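PDB 3HM2: precorrin-6Y C5,15-methyltransferase from Corynebacterium diphtheriae, which probably binds S-adenosylmethionine through this methyltransferase domain and transfers methyl groups to a precorrin intermediate in adenosylcobalamin biosynthesis. Local coordinates for residues 21-26 against 41-46. Numbering follows the deposited sequence.
Sequences LAPKPH and IEWLRS
Pro23 and Trp43 mark the closest backbone approach, CA to CA 7.1 Å, between the loop that leaves helix 9-21 and the last turn of helix 38-44. Ala22, just past the end of helix 9-21, takes positive phi (62°) and turns the chain; Pro23 to Pro25 run extended, and His26, again with positive phi, leads into strand 27-32. No hydrogen bond joins the two segments; the contact is apolar and centres on the indole of Trp43. Its CG lies anti to the backbone N (chi1 163°), which carries the six-membered ring out from the helix to the loop. Leu21 meets this ring at its edge, near the plane, with CB 3.8 Å from Trp43 CZ3, and its CD1 comes to 4.1 Å from Trp43 CE3. Pro23 instead lies over one face: its CG stands 4.0 Å from Trp43 CE3, so the last residue of helix 9-21 and the second residue after it meet the same end of the indole from different directions. Leu44 CD2 lies at the ring edge too, from within the helix segment. Glu42 and Arg45 pair by charge alone, OE1 to NH2 3.1 Å, with the carboxylate oxygen well out of the guanidinium plane. Trp43 also touches Thr50 and Ala52 of strand 50-55 and Val97 of strand 97-100, while Leu21 packs on Val97 and Phe99. The indole thus lies between parallel strands 50-55 and 97-100 and the end of helix 9-21 with its loop, near, without touching, the GxGxxA-like sequence after strand 27-32, which is consistent with the Rossmann-like fold of AdoMet-dependent methyltransferases.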
loop_
_atom_site.group_PDB
_atom_site.type_symbol
_atom_site.label_atom_id
_atom_site.label_comp_id
_atom_site.label_asym_id
_atom_site.label_seq_id
_atom_site.Cartn_x
_atom_site.Cartn_y
_atom_site.Cartn_z
ATOM N N LEU A 21 21.755 -3.773 -5.789
ATOM C CA LEU A 21 22.808 -4.520 -6.467
ATOM C C LEU A 21 24.159 -4.302 -5.794
ATOM O O LEU A 21 25.037 -5.164 -5.850
ATOM C CB LEU A 21 22.885 -4.122 -7.941
ATOM C CG LEU A 21 21.700 -4.534 -8.817
ATOM C CD1 LEU A 21 21.620 -3.658 -10.059
ATOM C CD2 LEU A 21 21.795 -6.003 -9.197
ATOM N N ALA A 22 24.318 -3.147 -5.158
ATOM C CA ALA A 22 25.461 -2.903 -4.285
ATOM C C ALA A 22 26.771 -2.977 -5.061
ATOM O O ALA A 22 27.537 -3.930 -4.915
ATOM C CB ALA A 22 25.468 -3.894 -3.132
ATOM N N PRO A 23 27.024 -1.965 -5.884
ATOM C CA PRO A 23 28.182 -1.974 -6.784
ATOM C C PRO A 23 29.483 -1.700 -6.035
ATOM O O PRO A 23 29.553 -0.760 -5.243
ATOM C CB PRO A 23 27.879 -0.825 -7.748
ATOM C CG PRO A 23 26.396 -0.742 -7.769
ATOM C CD PRO A 23 25.944 -1.095 -6.379
ATOM N N LYS A 24 30.500 -2.519 -6.287
ATOM C CA LYS A 24 31.833 -2.270 -5.753
ATOM C C LYS A 24 32.908 -2.567 -6.793
ATOM O O LYS A 24 32.624 -3.136 -7.848
ATOM C CB LYS A 24 32.071 -3.110 -4.496
ATOM C CG LYS A 24 31.260 -2.666 -3.290
ATOM C CD LYS A 24 31.538 -3.546 -2.083
ATOM C CE LYS A 24 31.119 -4.984 -2.339
ATOM N NZ LYS A 24 32.118 -5.956 -1.818
ATOM N N PRO A 25 34.142 -2.179 -6.489
ATOM C CA PRO A 25 35.193 -2.110 -7.498
ATOM C C PRO A 25 35.539 -3.464 -8.096
ATOM O O PRO A 25 35.537 -4.519 -7.416
ATOM C CB PRO A 25 36.383 -1.526 -6.726
ATOM C CG PRO A 25 35.774 -0.856 -5.510
ATOM C CD PRO A 25 34.624 -1.747 -5.162
ATOM N N HIS A 26 35.855 -3.379 -9.387
ATOM C CA HIS A 26 36.255 -4.489 -10.237
ATOM C C HIS A 26 35.121 -5.504 -10.382
ATOM O O HIS A 26 35.347 -6.712 -10.557
ATOM C CB HIS A 26 37.561 -5.126 -9.745
ATOM C CG HIS A 26 38.366 -4.260 -8.813
ATOM N ND1 HIS A 26 39.460 -3.528 -9.226
ATOM C CD2 HIS A 26 38.264 -4.057 -7.473
ATOM C CE1 HIS A 26 39.980 -2.895 -8.188
ATOM N NE2 HIS A 26 39.272 -3.198 -7.114
ATOM N N ILE A 41 23.898 1.136 -17.650
ATOM C CA ILE A 41 24.573 2.399 -17.922
ATOM C C ILE A 41 24.601 3.287 -16.682
ATOM O O ILE A 41 25.468 4.151 -16.544
ATOM C CB ILE A 41 23.897 3.164 -19.074
ATOM C CG1 ILE A 41 24.180 2.476 -20.411
ATOM C CG2 ILE A 41 24.368 4.610 -19.104
ATOM C CD1 ILE A 41 22.956 1.865 -21.056
ATOM N N GLU A 42 23.647 3.070 -15.783
ATOM C CA GLU A 42 23.664 3.717 -14.476
ATOM C C GLU A 42 24.629 3.014 -13.526
ATOM O O GLU A 42 25.450 3.657 -12.873
ATOM C CB GLU A 42 22.258 3.743 -13.873
ATOM C CG GLU A 42 22.186 4.381 -12.495
ATOM C CD GLU A 42 22.923 5.704 -12.427
ATOM O OE1 GLU A 42 22.718 6.548 -13.324
ATOM O OE2 GLU A 42 23.710 5.900 -11.476
ATOM N N TRP A 43 24.524 1.691 -13.455
ATOM C CA TRP A 43 25.508 0.886 -12.761
ATOM C C TRP A 43 26.887 1.388 -13.171
ATOM O O TRP A 43 27.741 1.615 -12.330
ATOM C CB TRP A 43 25.292 -0.587 -13.157
ATOM C CG TRP A 43 26.448 -1.571 -12.881
ATOM C CD1 TRP A 43 27.637 -1.668 -13.571
ATOM C CD2 TRP A 43 26.488 -2.616 -11.883
ATOM N NE1 TRP A 43 28.414 -2.681 -13.048
ATOM C CE2 TRP A 43 27.734 -3.275 -12.014
ATOM C CE3 TRP A 43 25.600 -3.047 -10.886
ATOM C CZ2 TRP A 43 28.107 -4.339 -11.186
ATOM C CZ3 TRP A 43 25.978 -4.100 -10.067
ATOM C CH2 TRP A 43 27.215 -4.732 -10.223
ATOM N N LEU A 44 27.098 1.593 -14.466
ATOM C CA LEU A 44 28.407 2.017 -14.957
ATOM C C LEU A 44 28.644 3.467 -14.621
ATOM O O LEU A 44 29.753 3.852 -14.233
ATOM C CB LEU A 44 28.511 1.850 -16.469
ATOM C CG LEU A 44 28.727 0.499 -17.146
ATOM C CD1 LEU A 44 29.201 0.779 -18.540
ATOM C CD2 LEU A 44 29.716 -0.447 -16.418
ATOM N N ARG A 45 27.592 4.267 -14.779
ATOM C CA ARG A 45 27.696 5.699 -14.589
ATOM C C ARG A 45 27.399 6.096 -13.152
ATOM O O ARG A 45 26.848 7.164 -12.906
ATOM C CB ARG A 45 26.752 6.447 -15.530
ATOM C CG ARG A 45 27.435 7.599 -16.264
ATOM C CD ARG A 45 26.739 8.937 -16.027
ATOM N NE ARG A 45 25.278 8.849 -16.061
ATOM C CZ ARG A 45 24.479 9.088 -15.020
ATOM N NH1 ARG A 45 24.980 9.429 -13.837
ATOM N NH2 ARG A 45 23.164 8.989 -15.163
ATOM N N SER A 46 27.765 5.232 -12.210
ATOM C CA SER A 46 27.594 5.527 -10.792
ATOM C C SER A 46 28.804 5.067 -9.985
ATOM O O SER A 46 28.949 5.415 -8.813
ATOM C CB SER A 46 26.323 4.866 -10.257
ATOM O OG SER A 46 26.552 3.505 -9.934
#